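Local coordinates for glycosyl hydrolase, family 38 (Enterococcus faecalis, PDB 5KBP), which probably hydrolyses alpha-linked mannose residues from carbohydrates, as other glycoside hydrolase family 38 alpha-mannosidases do, at residues 18-23 with 362-367; 348-353 with 370-375; 718-723 with 791-796. All blocks are in the same frame, centred on the assembly; numbering follows the deposited sequence.

From the N terminus, the loop between strand 7-13 and helix 25-45 opens contact 1, which closes more than 300 residues later on the start of helix 362-393. Before that closure, the turn after helix 337-348 has opened contact 2, which closes a little further along the same helix, so the two loops cross. Contact 1 ties the N-terminal domain to the middle domain, contact 2 joins parts of the middle domain, and a salt bridge between E20 and R371 connects them. Contact 3 follows separately, closing a loop of 67 residues, 31 of them in strands and almost none in helix, where helix 789-799 lies on a beta-sheet; its nearest atoms are about 17 Å from contact 2.

Contact 1. Residues 18-23 with 362-367; sequences DREWYL and DEVHRG
V364 points from the first turn of helix 362-393 into a bend of the loop 18-23, and its two methyl groups meet different kinds of surface. CG1 sits against the E20 chain, closest to the carboxylate carbon CD at 3.5 Å and to CG at 3.6 Å. CG2 turns to the loop backbone, where it meets the carbonyl oxygens L23 O at 3.3 Å and W21 O at 3.7 Å. The E20 CB, 3.8 Å from each of V364 CG1 and CG2, faces the fork between the branches.

The torsions account for this division. In E20, CG sits between the backbone N and the carbonyl carbon (chi1 41°), and from there the chain runs out extended, so its methylene groups and CD pass across V364 at a slant. In V364, CG1 is anti to the backbone N (chi1 167°), which puts that branch against the glutamate and leaves CG2 facing the two carbonyls. A beta-branched residue suits the place because it presents two methyls at once, close to its own helix.

W21 and L23 direct their side chains away from the helix and meet V364 through their backbones. The W21 backbone is also hydrogen-bonded to that of V361, just before the helix. Beyond the loop, W21 packs on R482 and L23 on Y474, both of the second subunit.

The acid of E20 has its polar partners elsewhere: OE1 accepts a hydrogen bond from S355 and forms a salt bridge with R371. CB, CG and the carboxylate carbon thus all rest against the valine, while the charge is answered by groups further on. Across these two segments the contact is one of van der Waals packing, and the partners of the buried carboxylate probably favour its ionised form.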
loop_
_atom_site.group_PDB
_atom_site.type_symbol
_atom_site.label_atom_id
_atom_site.label_comp_id
_atom_site.label_asym_id
_atom_site.label_seq_id
_atom_site.Cartn_x
_atom_site.Cartn_y
_atom_site.Cartn_z
ATOM N N ASP A 18 2.064 -19.659 -0.210
ATOM C CA ASP A 18 2.735 -18.409 -0.534
ATOM C C ASP A 18 1.745 -17.262 -0.394
ATOM O O ASP A 18 0.726 -17.220 -1.093
ATOM C CB ASP A 18 3.306 -18.467 -1.951
ATOM C CG ASP A 18 4.262 -19.628 -2.144
ATOM O OD1 ASP A 18 5.429 -19.511 -1.720
ATOM O OD2 ASP A 18 3.848 -20.654 -2.723
ATOM N N ARG A 19 2.041 -16.336 0.523
ATOM C CA ARG A 19 1.082 -15.292 0.870
ATOM C C ARG A 19 0.748 -14.418 -0.333
ATOM O O ARG A 19 -0.400 -13.984 -0.498
ATOM C CB ARG A 19 1.635 -14.450 2.020
ATOM C CG ARG A 19 0.608 -13.580 2.721
ATOM C CD ARG A 19 1.140 -13.112 4.067
ATOM N NE ARG A 19 0.192 -12.251 4.767
ATOM C CZ ARG A 19 0.178 -10.925 4.672
ATOM N NH1 ARG A 19 1.063 -10.303 3.904
ATOM N NH2 ARG A 19 -0.718 -10.222 5.348
ATOM N N GLU A 20 1.734 -14.152 -1.184
ATOM C CA GLU A 20 1.520 -13.389 -2.407
ATOM C C GLU A 20 2.561 -13.820 -3.426
ATOM O O GLU A 20 3.747 -13.921 -3.096
ATOM C CB GLU A 20 1.605 -11.882 -2.142
ATOM C CG GLU A 20 2.717 -11.483 -1.187
ATOM C CD GLU A 20 2.612 -10.037 -0.743
ATOM O OE1 GLU A 20 3.580 -9.526 -0.140
ATOM O OE2 GLU A 20 1.563 -9.411 -0.998
ATOM N N TRP A 21 2.116 -14.078 -4.656
ATOM C CA TRP A 21 3.012 -14.576 -5.693
ATOM C C TRP A 21 2.554 -14.147 -7.082
ATOM O O TRP A 21 2.721 -12.983 -7.462
ATOM C CB TRP A 21 3.115 -16.102 -5.613
ATOM C CG TRP A 21 4.231 -16.678 -6.434
ATOM C CD1 TRP A 21 5.254 -15.994 -7.025
ATOM C CD2 TRP A 21 4.432 -18.059 -6.759
ATOM N NE1 TRP A 21 6.080 -16.864 -7.695
ATOM C CE2 TRP A 21 5.598 -18.137 -7.546
ATOM C CE3 TRP A 21 3.741 -19.236 -6.457
ATOM C CZ2 TRP A 21 6.085 -19.347 -8.037
ATOM C CZ3 TRP A 21 4.227 -20.434 -6.946
ATOM C CH2 TRP A 21 5.388 -20.480 -7.727
ATOM N N TYR A 22 1.985 -15.078 -7.852
ATOM C CA TYR A 22 1.600 -14.796 -9.230
ATOM C C TYR A 22 0.263 -14.077 -9.342
ATOM O O TYR A 22 -0.081 -13.608 -10.432
ATOM C CB TYR A 22 1.560 -16.091 -10.049
ATOM C CG TYR A 22 0.715 -17.195 -9.452
ATOM C CD1 TYR A 22 1.256 -18.095 -8.543
ATOM C CD2 TYR A 22 -0.617 -17.351 -9.813
ATOM C CE1 TYR A 22 0.491 -19.111 -8.000
ATOM C CE2 TYR A 22 -1.391 -18.367 -9.272
ATOM C CZ TYR A 22 -0.830 -19.243 -8.367
ATOM O OH TYR A 22 -1.588 -20.254 -7.825
ATOM N N LEU A 23 -0.493 -13.983 -8.259
ATOM C CA LEU A 23 -1.716 -13.206 -8.203
ATOM C C LEU A 23 -1.529 -12.004 -7.287
ATOM O O LEU A 23 -0.618 -11.984 -6.452
ATOM C CB LEU A 23 -2.883 -14.062 -7.690
ATOM C CG LEU A 23 -3.438 -15.142 -8.618
ATOM C CD1 LEU A 23 -4.495 -15.966 -7.899
ATOM C CD2 LEU A 23 -4.011 -14.502 -9.871
ATOM N N ASP A 362 3.643 -7.471 -10.504
ATOM C CA ASP A 362 3.867 -6.066 -10.162
ATOM C C ASP A 362 2.975 -5.608 -9.015
ATOM O O ASP A 362 3.409 -4.828 -8.159
ATOM C CB ASP A 362 3.637 -5.182 -11.387
ATOM C CG ASP A 362 4.648 -5.431 -12.483
ATOM O OD1 ASP A 362 5.622 -6.174 -12.243
ATOM O OD2 ASP A 362 4.473 -4.871 -13.583
ATOM N N GLU A 363 1.723 -6.072 -8.985
ATOM C CA GLU A 363 0.798 -5.620 -7.950
ATOM C C GLU A 363 1.283 -6.004 -6.560
ATOM O O GLU A 363 1.068 -5.256 -5.598
ATOM C CB GLU A 363 -0.598 -6.193 -8.196
ATOM C CG GLU A 363 -1.249 -5.751 -9.498
ATOM C CD GLU A 363 -0.754 -6.532 -10.699
ATOM O OE1 GLU A 363 -0.554 -5.920 -11.769
ATOM O OE2 GLU A 363 -0.558 -7.759 -10.571
ATOM N N VAL A 364 1.941 -7.158 -6.437
ATOM C CA VAL A 364 2.434 -7.604 -5.138
ATOM C C VAL A 364 3.505 -6.654 -4.618
ATOM O O VAL A 364 3.485 -6.243 -3.452
ATOM C CB VAL A 364 2.962 -9.048 -5.232
ATOM C CG1 VAL A 364 3.759 -9.402 -3.989
ATOM C CG2 VAL A 364 1.815 -10.028 -5.437
ATOM N N HIS A 365 4.447 -6.279 -5.483
ATOM C CA HIS A 365 5.607 -5.521 -5.029
ATOM C C HIS A 365 5.294 -4.046 -4.815
ATOM O O HIS A 365 5.946 -3.397 -3.990
ATOM C CB HIS A 365 6.759 -5.696 -6.018
ATOM C CG HIS A 365 7.274 -7.099 -6.087
ATOM N ND1 HIS A 365 7.359 -7.805 -7.266
ATOM C CD2 HIS A 365 7.718 -7.933 -5.116
ATOM C CE1 HIS A 365 7.845 -9.009 -7.024
ATOM N NE2 HIS A 365 8.066 -9.115 -5.725
ATOM N N ARG A 366 4.313 -3.497 -5.536
ATOM C CA ARG A 366 3.828 -2.166 -5.188
ATOM C C ARG A 366 3.173 -2.169 -3.815
ATOM O O ARG A 366 3.246 -1.173 -3.089
ATOM C CB ARG A 366 2.848 -1.654 -6.245
ATOM C CG ARG A 366 3.475 -1.414 -7.608
ATOM C CD ARG A 366 2.632 -0.468 -8.447
ATOM N NE ARG A 366 1.269 -0.959 -8.620
ATOM C CZ ARG A 366 0.888 -1.771 -9.600
ATOM N NH1 ARG A 366 1.770 -2.187 -10.498
ATOM N NH2 ARG A 366 -0.374 -2.169 -9.683
ATOM N N GLY A 367 2.540 -3.283 -3.441
ATOM C CA GLY A 367 1.990 -3.401 -2.102
ATOM C C GLY A 367 3.055 -3.564 -1.038
ATOM O O GLY A 367 2.847 -3.177 0.115
#

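Contact 2. Residues 348-353 with 370-375; sequences LQNHPH and TRFENA
N350 reaches helix 362-393 with both ends of its amide. OD1 accepts a hydrogen bond from R371 NH2 at 3.1 Å, nearly straight at the hydrogen (167°). The donor lies almost on the extension of the asparagine C=O bond, and OD1 is within 6° of the guanidinium plane, so an edge N-H is used. The other end, ND2, sits 3.1 Å above the F372 ring plane, over its centre. The amide plane is inclined 57° to the ring, so nitrogen approaches the face without the two groups stacking flat.

Q349 flanks the arginine: its CB lies 3.7 Å from R371 CD, and its backbone O is over one face of the guanidinium, 3.6 Å from NH2. The R371 chain is extended from CG to NE, which carries the guanidinium past N350 and beside Q349.

In the next shell, ND2 of N350 donates to M368 O on the same helix, which helps fix which end of the amide is oxygen. A type I turn from L348 to H351, closed by H351 N to L348 O at 2.9 Å, holds Q349 and N350 at its corners, facing the helix. F372 also touches V313 and L347.

R371 NH2 is shared with the carboxylate of E20, while R19 NH1 lies near R371 NH1. Asparagine suits its place by being acceptor and donor at once. With N350 OD1 in its plane, Q349 O over one face and E20 also bound at NH2, the guanidinium is probably restricted in its rotation, and E20 probably offsets the closeness of R19 and R371.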
loop_
_atom_site.group_PDB
_atom_site.type_symbol
_atom_site.label_atom_id
_atom_site.label_comp_id
_atom_site.label_asym_id
_atom_site.label_seq_id
_atom_site.Cartn_x
_atom_site.Cartn_y
_atom_site.Cartn_z
ATOM N N LEU A 348 7.883 -7.863 8.580
ATOM C CA LEU A 348 7.935 -9.292 8.290
ATOM C C LEU A 348 6.956 -9.701 7.198
ATOM O O LEU A 348 7.165 -10.734 6.554
ATOM C CB LEU A 348 7.663 -10.099 9.561
ATOM C CG LEU A 348 8.795 -10.122 10.591
ATOM C CD1 LEU A 348 8.349 -10.816 11.863
ATOM C CD2 LEU A 348 10.024 -10.804 10.018
ATOM N N GLN A 349 5.896 -8.920 6.974
ATOM C CA GLN A 349 4.963 -9.226 5.897
ATOM C C GLN A 349 5.577 -8.998 4.520
ATOM O O GLN A 349 5.013 -9.459 3.523
ATOM C CB GLN A 349 3.687 -8.397 6.053
ATOM C CG GLN A 349 2.815 -8.835 7.220
ATOM C CD GLN A 349 1.717 -7.842 7.546
ATOM O OE1 GLN A 349 1.305 -7.050 6.698
ATOM N NE2 GLN A 349 1.242 -7.874 8.787
ATOM N N ASN A 350 6.705 -8.296 4.445
ATOM C CA ASN A 350 7.487 -8.192 3.220
ATOM C C ASN A 350 8.574 -9.255 3.133
ATOM O O ASN A 350 9.319 -9.279 2.149
ATOM C CB ASN A 350 8.127 -6.805 3.107
ATOM C CG ASN A 350 7.149 -5.749 2.641
ATOM O OD1 ASN A 350 6.070 -6.066 2.145
ATOM N ND2 ASN A 350 7.527 -4.485 2.787
ATOM N N HIS A 351 8.676 -10.127 4.131
ATOM C CA HIS A 351 9.736 -11.125 4.193
ATOM C C HIS A 351 9.373 -12.543 3.740
ATOM O O HIS A 351 10.269 -13.395 3.733
ATOM C CB HIS A 351 10.286 -11.186 5.618
ATOM C CG HIS A 351 11.136 -10.009 5.983
ATOM N ND1 HIS A 351 11.626 -9.808 7.256
ATOM C CD2 HIS A 351 11.588 -8.974 5.237
ATOM C CE1 HIS A 351 12.341 -8.696 7.278
ATOM N NE2 HIS A 351 12.335 -8.171 6.065
ATOM N N PRO A 352 8.124 -12.874 3.372
ATOM C CA PRO A 352 7.914 -14.159 2.691
ATOM C C PRO A 352 8.774 -14.240 1.438
ATOM O O PRO A 352 8.984 -13.243 0.746
ATOM C CB PRO A 352 6.419 -14.147 2.361
ATOM C CG PRO A 352 5.828 -13.358 3.452
ATOM C CD PRO A 352 6.827 -12.268 3.742
ATOM N N HIS A 353 9.283 -15.446 1.159
ATOM C CA HIS A 353 10.344 -15.583 0.163
ATOM C C HIS A 353 9.920 -15.037 -1.195
ATOM O O HIS A 353 10.700 -14.353 -1.862
ATOM C CB HIS A 353 10.794 -17.043 0.055
ATOM C CG HIS A 353 9.700 -17.997 -0.311
ATOM N ND1 HIS A 353 8.772 -18.450 0.601
ATOM C CD2 HIS A 353 9.400 -18.602 -1.485
ATOM C CE1 HIS A 353 7.940 -19.283 0.003
ATOM N NE2 HIS A 353 8.299 -19.392 -1.263
ATOM N N THR A 370 4.233 -0.118 0.128
ATOM C CA THR A 370 3.367 0.471 1.145
ATOM C C THR A 370 3.712 -0.061 2.529
ATOM O O THR A 370 3.771 0.705 3.500
ATOM C CB THR A 370 1.899 0.195 0.812
ATOM O OG1 THR A 370 1.542 0.877 -0.397
ATOM C CG2 THR A 370 0.992 0.669 1.942
ATOM N N ARG A 371 3.955 -1.369 2.638
ATOM C CA ARG A 371 4.369 -1.942 3.915
ATOM C C ARG A 371 5.707 -1.371 4.366
ATOM O O ARG A 371 5.898 -1.079 5.552
ATOM C CB ARG A 371 4.451 -3.464 3.810
ATOM C CG ARG A 371 3.167 -4.145 3.360
ATOM C CD ARG A 371 3.230 -5.635 3.656
ATOM N NE ARG A 371 2.097 -6.370 3.103
ATOM C CZ ARG A 371 2.146 -7.088 1.986
ATOM N NH1 ARG A 371 1.066 -7.728 1.558
ATOM N NH2 ARG A 371 3.276 -7.168 1.297
ATOM N N PHE A 372 6.647 -1.211 3.431
ATOM C CA PHE A 372 7.940 -0.624 3.766
ATOM C C PHE A 372 7.781 0.805 4.271
ATOM O O PHE A 372 8.384 1.189 5.279
ATOM C CB PHE A 372 8.864 -0.665 2.547
ATOM C CG PHE A 372 9.609 -1.961 2.394
ATOM C CD1 PHE A 372 10.253 -2.535 3.475
ATOM C CD2 PHE A 372 9.665 -2.605 1.168
ATOM C CE1 PHE A 372 10.940 -3.726 3.336
ATOM C CE2 PHE A 372 10.351 -3.793 1.023
ATOM C CZ PHE A 372 10.989 -4.355 2.109
ATOM N N GLU A 373 6.969 1.608 3.578
ATOM C CA GLU A 373 6.736 2.983 4.008
ATOM C C GLU A 373 6.126 3.029 5.403
ATOM O O GLU A 373 6.546 3.829 6.247
ATOM C CB GLU A 373 5.826 3.700 3.009
ATOM C CG GLU A 373 6.422 3.891 1.622
ATOM C CD GLU A 373 7.173 5.198 1.483
ATOM O OE1 GLU A 373 7.756 5.437 0.405
ATOM O OE2 GLU A 373 7.172 5.989 2.449
ATOM N N ASN A 374 5.141 2.167 5.667
ATOM C CA ASN A 374 4.449 2.194 6.952
ATOM C C ASN A 374 5.362 1.738 8.083
ATOM O O ASN A 374 5.417 2.372 9.143
ATOM C CB ASN A 374 3.191 1.328 6.884
ATOM C CG ASN A 374 2.104 1.947 6.027
ATOM O OD1 ASN A 374 2.060 3.165 5.846
ATOM N ND2 ASN A 374 1.218 1.112 5.498
ATOM N N ALA A 375 6.083 0.633 7.880
ATOM C CA ALA A 375 7.019 0.168 8.897
ATOM C C ALA A 375 8.117 1.195 9.141
ATOM O O ALA A 375 8.513 1.430 10.290
ATOM C CB ALA A 375 7.622 -1.174 8.485
#

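Contact 3. Residues 718-723 with 791-796; sequences FVNVHD and ATYQQA
Strand 718-722, in the family 38 C-terminal domain of the galactose mutarotase-like clan, is covered by helix 789-799, which packs on a face of a large antiparallel beta-sheet. The strand is an inner one of that sheet, between 727-732 and 686-690. The segments 718-722 and 791-796 run nearly antiparallel, at 161°, with axes 9.7 Å apart at their closest.

F718 and Y793 form an offset stack, centroids 4.1 Å apart and planes 17° from parallel. F718 CE1 lies over the centre of the tyrosine ring, while CZ comes within 3.3 Å of Y793 CG. The phenylalanine belongs to the strand face that looks towards the helix. Three residues on from Y793, A796 lays its small CB 4.0 Å from F718 CD2, a size that lets the helix backbone come near.

The tyrosine is long enough to cross to N720, whose CB meets Y793 OH at 3.2 Å near the ring plane. That hydroxyl hydrogen-bonds with E688 on the adjoining strand. N720 ND2 is bonded to T729 and H783, and its OD1 accepts a hydrogen bond from H722 ND1 at 2.7 Å, the acceptor lying 17° out of the H722 imidazole plane.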
loop_
_atom_site.group_PDB
_atom_site.type_symbol
_atom_site.label_atom_id
_atom_site.label_comp_id
_atom_site.label_asym_id
_atom_site.label_seq_id
_atom_site.Cartn_x
_atom_site.Cartn_y
_atom_site.Cartn_z
ATOM N N PHE A 718 28.780 -7.264 3.483
ATOM C CA PHE A 718 30.095 -7.137 2.867
ATOM C C PHE A 718 30.503 -8.453 2.215
ATOM O O PHE A 718 29.860 -9.490 2.389
ATOM C CB PHE A 718 31.146 -6.701 3.893
ATOM C CG PHE A 718 31.247 -7.614 5.084
ATOM C CD1 PHE A 718 32.021 -8.763 5.031
ATOM C CD2 PHE A 718 30.570 -7.324 6.258
ATOM C CE1 PHE A 718 32.114 -9.606 6.121
ATOM C CE2 PHE A 718 30.662 -8.162 7.353
ATOM C CZ PHE A 718 31.435 -9.305 7.283
ATOM N N VAL A 719 31.599 -8.383 1.462
ATOM C CA VAL A 719 32.280 -9.543 0.895
ATOM C C VAL A 719 33.773 -9.236 0.890
ATOM O O VAL A 719 34.180 -8.096 0.640
ATOM C CB VAL A 719 31.763 -9.876 -0.521
ATOM C CG1 VAL A 719 31.864 -8.662 -1.431
ATOM C CG2 VAL A 719 32.529 -11.047 -1.109
ATOM N N ASN A 720 34.592 -10.247 1.183
ATOM C CA ASN A 720 36.020 -10.047 1.382
ATOM C C ASN A 720 36.829 -11.069 0.598
ATOM O O ASN A 720 36.417 -12.223 0.448
ATOM C CB ASN A 720 36.380 -10.132 2.872
ATOM C CG ASN A 720 37.874 -10.055 3.120
ATOM O OD1 ASN A 720 38.559 -11.076 3.171
ATOM N ND2 ASN A 720 38.387 -8.841 3.274
ATOM N N VAL A 721 37.985 -10.631 0.102
ATOM C CA VAL A 721 38.970 -11.489 -0.545
ATOM C C VAL A 721 40.335 -11.125 0.020
ATOM O O VAL A 721 40.722 -9.952 0.004
ATOM C CB VAL A 721 38.958 -11.328 -2.078
ATOM C CG1 VAL A 721 40.207 -11.944 -2.689
ATOM C CG2 VAL A 721 37.706 -11.958 -2.671
ATOM N N HIS A 722 41.059 -12.121 0.526
ATOM C CA HIS A 722 42.332 -11.849 1.174
ATOM C C HIS A 722 43.236 -13.069 1.086
ATOM O O HIS A 722 42.775 -14.205 0.954
ATOM C CB HIS A 722 42.139 -11.448 2.643
ATOM C CG HIS A 722 41.721 -12.580 3.529
ATOM N ND1 HIS A 722 40.401 -12.920 3.732
ATOM C CD2 HIS A 722 42.451 -13.449 4.269
ATOM C CE1 HIS A 722 40.334 -13.950 4.557
ATOM N NE2 HIS A 722 41.564 -14.291 4.898
ATOM N N ASP A 723 44.543 -12.810 1.158
ATOM C CA ASP A 723 45.529 -13.869 1.333
ATOM C C ASP A 723 46.259 -13.667 2.655
ATOM O O ASP A 723 45.711 -13.063 3.584
ATOM C CB ASP A 723 46.516 -13.913 0.160
ATOM C CG ASP A 723 47.156 -12.562 -0.131
ATOM O OD1 ASP A 723 47.144 -11.678 0.751
ATOM O OD2 ASP A 723 47.684 -12.387 -1.250
ATOM N N ALA A 791 38.165 -5.958 11.750
ATOM C CA ALA A 791 37.903 -4.541 11.977
ATOM C C ALA A 791 37.164 -3.929 10.793
ATOM O O ALA A 791 36.284 -3.079 10.971
ATOM C CB ALA A 791 39.213 -3.797 12.240
ATOM N N THR A 792 37.506 -4.356 9.575
ATOM C CA THR A 792 36.803 -3.869 8.393
ATOM C C THR A 792 35.364 -4.361 8.359
ATOM O O THR A 792 34.498 -3.702 7.772
ATOM C CB THR A 792 37.539 -4.303 7.125
ATOM O OG1 THR A 792 37.402 -5.720 6.950
ATOM C CG2 THR A 792 39.015 -3.953 7.227
ATOM N N TYR A 793 35.090 -5.512 8.976
ATOM C CA TYR A 793 33.719 -6.006 9.037
ATOM C C TYR A 793 32.884 -5.175 10.001
ATOM O O TYR A 793 31.720 -4.864 9.717
ATOM C CB TYR A 793 33.699 -7.478 9.454
ATOM C CG TYR A 793 34.401 -8.424 8.503
ATOM C CD1 TYR A 793 34.843 -7.999 7.256
ATOM C CD2 TYR A 793 34.607 -9.751 8.853
ATOM C CE1 TYR A 793 35.480 -8.867 6.392
ATOM C CE2 TYR A 793 35.241 -10.626 7.996
ATOM C CZ TYR A 793 35.675 -10.179 6.767
ATOM O OH TYR A 793 36.305 -11.049 5.912
ATOM N N GLN A 794 33.462 -4.808 11.147
ATOM C CA GLN A 794 32.742 -3.995 12.123
ATOM C C GLN A 794 32.418 -2.618 11.555
ATOM O O GLN A 794 31.289 -2.130 11.688
ATOM C CB GLN A 794 33.563 -3.872 13.407
ATOM C CG GLN A 794 33.709 -5.171 14.186
ATOM C CD GLN A 794 34.499 -4.997 15.469
ATOM O OE1 GLN A 794 35.589 -4.425 15.468
ATOM N NE2 GLN A 794 33.947 -5.483 16.574
ATOM N N GLN A 795 33.400 -1.975 10.920
ATOM C CA GLN A 795 33.151 -0.678 10.298
ATOM C C GLN A 795 32.198 -0.799 9.115
ATOM O O GLN A 795 31.501 0.166 8.783
ATOM C CB GLN A 795 34.471 -0.042 9.861
ATOM C CG GLN A 795 35.392 0.335 11.012
ATOM N N ALA A 796 32.156 -1.967 8.470
ATOM C CA ALA A 796 31.160 -2.192 7.427
ATOM C C ALA A 796 29.757 -2.242 8.016
ATOM O O ALA A 796 28.813 -1.692 7.437
ATOM C CB ALA A 796 31.474 -3.481 6.667
#